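Local coordinates for Glyco_hydro_cc domain-containing protein (Cryptococcus neoformans, PDB 6UBC), which probably binds beta-1,3-glucan oligosaccharides through a fungal glycoside hydrolase family 128 (subgroup VII) domain, at residues A[197-202]-A[365-370]; A[314-319]-A[343-348]. All coordinates share one frame; numbering follows the deposited sequence.

Contact 1: A[197-202]-A[365-370]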
# COMPACT_ATOMS: atom_id res chain seq x y z
N TYR A 197 13.40 -4.27 4.27
CA TYR A 197 12.48 -3.15 3.93
C TYR A 197 12.02 -3.34 2.48
O TYR A 197 10.93 -2.87 2.16
CB TYR A 197 13.14 -1.81 4.20
CG TYR A 197 13.06 -1.38 5.65
CD1 TYR A 197 12.68 -2.26 6.65
CD2 TYR A 197 13.30 -0.08 5.99
CE1 TYR A 197 12.59 -1.84 7.98
CE2 TYR A 197 13.30 0.33 7.32
CZ TYR A 197 12.91 -0.54 8.31
OH TYR A 197 12.85 -0.12 9.61
N THR A 198 12.85 -3.92 1.61
CA THR A 198 12.43 -4.42 0.29
C THR A 198 12.25 -5.93 0.37
O THR A 198 13.25 -6.65 0.40
CB THR A 198 13.44 -4.03 -0.77
OG1 THR A 198 13.51 -2.61 -0.84
CG2 THR A 198 13.06 -4.54 -2.15
N PRO A 199 11.01 -6.46 0.49
CA PRO A 199 10.83 -7.90 0.73
C PRO A 199 11.50 -8.76 -0.35
O PRO A 199 11.26 -8.53 -1.56
CB PRO A 199 9.33 -8.06 0.72
CG PRO A 199 8.84 -6.69 1.25
CD PRO A 199 9.74 -5.70 0.52
N ASN A 200 12.38 -9.65 0.09
CA ASN A 200 13.00 -10.64 -0.82
C ASN A 200 13.84 -9.91 -1.88
O ASN A 200 14.17 -10.51 -2.93
CB ASN A 200 11.93 -11.51 -1.44
CG ASN A 200 11.19 -12.26 -0.36
OD1 ASN A 200 11.81 -13.04 0.34
ND2 ASN A 200 9.90 -12.03 -0.19
N GLY A 201 14.17 -8.66 -1.65
CA GLY A 201 14.96 -7.85 -2.60
C GLY A 201 14.23 -7.55 -3.89
O GLY A 201 14.89 -7.23 -4.89
N ILE A 202 12.89 -7.56 -3.87
CA ILE A 202 12.07 -7.23 -5.07
C ILE A 202 11.09 -6.13 -4.64
O ILE A 202 10.22 -6.42 -3.82
CB ILE A 202 11.33 -8.46 -5.60
CG1 ILE A 202 12.27 -9.64 -5.91
CG2 ILE A 202 10.50 -8.09 -6.84
CD1 ILE A 202 11.57 -10.91 -6.23
N PRO A 365 11.81 5.44 4.99
CA PRO A 365 11.59 4.71 3.77
C PRO A 365 10.10 4.61 3.49
O PRO A 365 9.31 4.56 4.43
CB PRO A 365 12.20 3.31 3.99
CG PRO A 365 13.09 3.46 5.20
CD PRO A 365 12.64 4.69 5.97
N ILE A 366 9.77 4.50 2.21
CA ILE A 366 8.37 4.55 1.71
C ILE A 366 7.96 3.21 1.10
O ILE A 366 8.75 2.60 0.36
CB ILE A 366 8.21 5.70 0.73
CG1 ILE A 366 8.13 7.01 1.51
CG2 ILE A 366 7.01 5.53 -0.21
CD1 ILE A 366 8.40 8.23 0.69
N TRP A 367 6.72 2.83 1.35
CA TRP A 367 6.04 1.78 0.57
C TRP A 367 4.87 2.45 -0.12
O TRP A 367 4.08 3.14 0.54
CB TRP A 367 5.57 0.62 1.45
CG TRP A 367 6.57 -0.43 1.78
CD1 TRP A 367 7.93 -0.35 1.79
CD2 TRP A 367 6.24 -1.77 2.12
NE1 TRP A 367 8.48 -1.52 2.15
CE2 TRP A 367 7.47 -2.44 2.35
CE3 TRP A 367 5.04 -2.47 2.25
CZ2 TRP A 367 7.52 -3.76 2.79
CZ3 TRP A 367 5.07 -3.80 2.63
CH2 TRP A 367 6.32 -4.44 2.89
N VAL A 368 4.78 2.29 -1.42
CA VAL A 368 3.57 2.72 -2.18
C VAL A 368 2.66 1.50 -2.20
O VAL A 368 2.79 0.65 -3.10
CB VAL A 368 3.91 3.27 -3.58
CG1 VAL A 368 2.67 3.78 -4.31
CG2 VAL A 368 4.88 4.43 -3.49
N THR A 369 1.67 1.46 -1.32
CA THR A 369 0.88 0.22 -1.16
C THR A 369 -0.24 0.18 -2.23
O THR A 369 -0.77 -0.90 -2.45
CB THR A 369 0.33 0.02 0.25
OG1 THR A 369 -0.55 1.11 0.51
CG2 THR A 369 1.45 -0.12 1.27
N GLU A 370 -0.58 1.31 -2.85
CA GLU A 370 -1.57 1.36 -3.96
C GLU A 370 -1.11 2.45 -4.90
O GLU A 370 -0.88 3.58 -4.41
CB GLU A 370 -2.98 1.69 -3.47
CG GLU A 370 -3.62 0.64 -2.62
CD GLU A 370 -4.95 0.97 -2.01
OE1 GLU A 370 -5.57 2.00 -2.43
OE2 GLU A 370 -5.38 0.21 -1.08
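The indole NE1 of Trp367 gives its hydrogen to the backbone O of Tyr197 at 2.8 Å. The acceptor lies close to the indole plane, and the C=O of Tyr197 aims nearly straight at the nitrogen, at 164°. The N-H is less direct, at 151°. This bond meets the polar need of an otherwise apolar, buried ring and fixes which edge of it faces the loop. On the benzo side of the same ring, CG of Pro199 settles against CZ2 of Trp367 at 3.6 Å, in an oblique approach. The eight parallel strands here form a TIM barrel, and Trp367 stands near the start of strand 366-375, its ring meeting those of Trp221 and Tyr268 on strands 221-223 and 268-270, not its neighbours in the sheet. Residues 197-202 lead towards the first strand, 204-207, and cross the end of the barrel where the strands begin. Further out, CD2 of Tyr197 touches CG of Pro365 at 3.6 Å, the proline meeting the edge of the phenol ring near its plane. Chi1 of -83° sets the tyrosine CG anti to its carbonyl carbon, directing the ring away from that carbonyl. Gln407 adds contacts to Tyr197, Pro365 and Trp367.

Contact 2: A[314-319]-A[343-348]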
# COMPACT_ATOMS: atom_id res chain seq x y z
N CYS A 314 -5.54 9.09 1.86
CA CYS A 314 -6.23 9.28 0.56
C CYS A 314 -5.89 10.66 0.01
O CYS A 314 -5.93 10.79 -1.19
CB CYS A 314 -7.74 9.08 0.65
SG CYS A 314 -8.51 10.36 1.66
N HIS A 315 -5.56 11.63 0.87
CA HIS A 315 -5.35 13.05 0.45
C HIS A 315 -3.96 13.23 -0.18
O HIS A 315 -3.68 14.35 -0.60
CB HIS A 315 -5.64 14.03 1.56
CG HIS A 315 -7.08 14.15 1.90
ND1 HIS A 315 -7.68 13.37 2.89
CD2 HIS A 315 -8.06 14.95 1.37
CE1 HIS A 315 -8.98 13.70 2.94
NE2 HIS A 315 -9.23 14.71 2.08
N GLN A 316 -3.12 12.20 -0.22
CA GLN A 316 -1.80 12.23 -0.91
C GLN A 316 -1.03 13.43 -0.32
O GLN A 316 -1.03 13.60 0.91
CB GLN A 316 -2.02 12.33 -2.43
CG GLN A 316 -2.83 11.16 -2.97
CD GLN A 316 -2.79 11.11 -4.48
OE1 GLN A 316 -1.71 10.81 -5.05
NE2 GLN A 316 -3.94 11.43 -5.08
N ALA A 317 -0.46 14.29 -1.16
CA ALA A 317 0.43 15.34 -0.64
C ALA A 317 -0.41 16.46 -0.03
O ALA A 317 0.15 17.25 0.76
CB ALA A 317 1.35 15.79 -1.75
N ALA A 318 -1.71 16.49 -0.29
CA ALA A 318 -2.59 17.48 0.36
C ALA A 318 -2.79 17.19 1.87
O ALA A 318 -3.46 17.94 2.59
CB ALA A 318 -3.91 17.54 -0.38
N GLU A 319 -2.24 16.08 2.34
CA GLU A 319 -2.08 15.81 3.79
C GLU A 319 -1.37 17.00 4.46
O GLU A 319 -1.58 17.21 5.65
CB GLU A 319 -1.28 14.53 3.95
CG GLU A 319 -0.50 14.45 5.27
CD GLU A 319 -1.32 14.40 6.55
OE1 GLU A 319 -2.50 13.90 6.50
OE2 GLU A 319 -0.76 14.80 7.63
N ILE A 343 -0.68 6.55 -4.30
CA ILE A 343 -0.38 7.54 -5.35
C ILE A 343 -1.42 7.40 -6.45
O ILE A 343 -1.46 6.35 -7.12
CB ILE A 343 1.05 7.36 -5.85
CG1 ILE A 343 2.03 7.63 -4.71
CG2 ILE A 343 1.36 8.30 -6.99
CD1 ILE A 343 3.49 7.52 -5.13
N ASN A 344 -2.23 8.44 -6.61
CA ASN A 344 -3.29 8.47 -7.65
C ASN A 344 -3.01 9.75 -8.44
O ASN A 344 -3.46 10.81 -8.00
CB ASN A 344 -4.68 8.41 -7.01
CG ASN A 344 -4.86 7.06 -6.33
OD1 ASN A 344 -4.90 6.05 -7.02
ND2 ASN A 344 -5.09 7.07 -5.03
N LYS A 345 -2.23 9.58 -9.50
CA LYS A 345 -1.70 10.71 -10.29
C LYS A 345 -1.70 10.30 -11.75
O LYS A 345 -1.88 9.14 -12.03
CB LYS A 345 -0.31 11.05 -9.78
CG LYS A 345 -0.23 11.62 -8.37
CD LYS A 345 -0.94 12.95 -8.14
CE LYS A 345 -0.59 13.45 -6.77
NZ LYS A 345 -1.22 14.74 -6.45
N ASN A 346 -1.54 11.27 -12.67
CA ASN A 346 -1.49 10.92 -14.09
C ASN A 346 -0.21 11.41 -14.74
O ASN A 346 -0.16 11.36 -15.97
CB ASN A 346 -2.69 11.41 -14.87
CG ASN A 346 -2.72 12.91 -15.07
OD1 ASN A 346 -1.91 13.64 -14.50
ND2 ASN A 346 -3.68 13.37 -15.86
N SER A 347 0.80 11.74 -13.97
CA SER A 347 2.10 12.26 -14.46
C SER A 347 3.17 11.97 -13.40
O SER A 347 2.86 11.85 -12.18
CB SER A 347 2.00 13.73 -14.79
OG SER A 347 2.05 14.54 -13.65
N MET A 348 4.39 11.75 -13.86
CA MET A 348 5.52 11.50 -12.95
C MET A 348 5.76 12.73 -12.05
O MET A 348 6.20 12.52 -10.93
CB MET A 348 6.76 11.10 -13.75
CG MET A 348 6.62 9.73 -14.46
SD MET A 348 5.99 8.39 -13.39
CE MET A 348 4.24 8.37 -13.84
O HOH W 1 -6.19 9.16 -3.41
O HOH W 2 -1.81 15.72 -3.61
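Gln316 reaches with its side-chain amide to Asn344, at the far end of strand 339-345 of the TIM barrel, and bonds both the N and the O of that one residue. Its own segment, 314-319, belongs to the loop after the preceding barrel strand, 307-309; the amide takes the N and O of Asn344 as the N-H and C=O of a residue in a neighbouring strand might. Two direct hydrogen bonds make the grip. Asn344 N donates to Gln316 OE1 at 2.9 Å, and the N-H is almost straight at 171°, although it comes in from above the carbonyl plane. In return, Gln316 NE2 donates to Asn344 O at 3.0 Å, with that oxygen close to the amide plane of the glutamine. Holding the amide at both its ends settles which way round it sits and restricts its rotation; the chain, extended beyond CG, brings it to the strand.

Packing is modest. Lys345 bends at chi2 (-63°) and lays its CE 3.3 Å from Gln316 OE1, so that the oxygen has aliphatic carbon beside it as well as the strand N-H. CB of Asn344 lies 3.7 Å from Gln316 NE2, and the two side-chain amides stand nearly perpendicular.

Water extends the polar contacts. One molecule donates to Cys314 O at 2.8 Å and accepts from Asn344 ND2, linking the strand to the residue whose SG forms the disulfide with Cys277. The charged end of Lys345 has Asp376 as its salt-bridge partner, yet NZ also donates to a second water at 3.1 Å, and that water accepts a weak hydrogen bond from Ala317 N.

Contact 1 and contact 2 serve opposite ends of the same barrel: 197-202 covers the end where the strands start, while 314-319 meets strand 339-345 where it finishes. Both are partly buried, but the centre of contact 1 is about 9 Å from the centre of the chain, that of contact 2 about 13 Å. The chemistry differs: aromatic and proline surface with a single direct hydrogen bond in contact 1, in contact 2 a side-chain amide on strand backbone, with water bridges and a charged lysine. They join through the sheet, since strands 366-375 and 339-345 are parallel neighbours; Ile343 N lies 3.0 Å from Glu370 O, a probable hydrogen bond, and Ile343 CD1 packs on Val368 CG2.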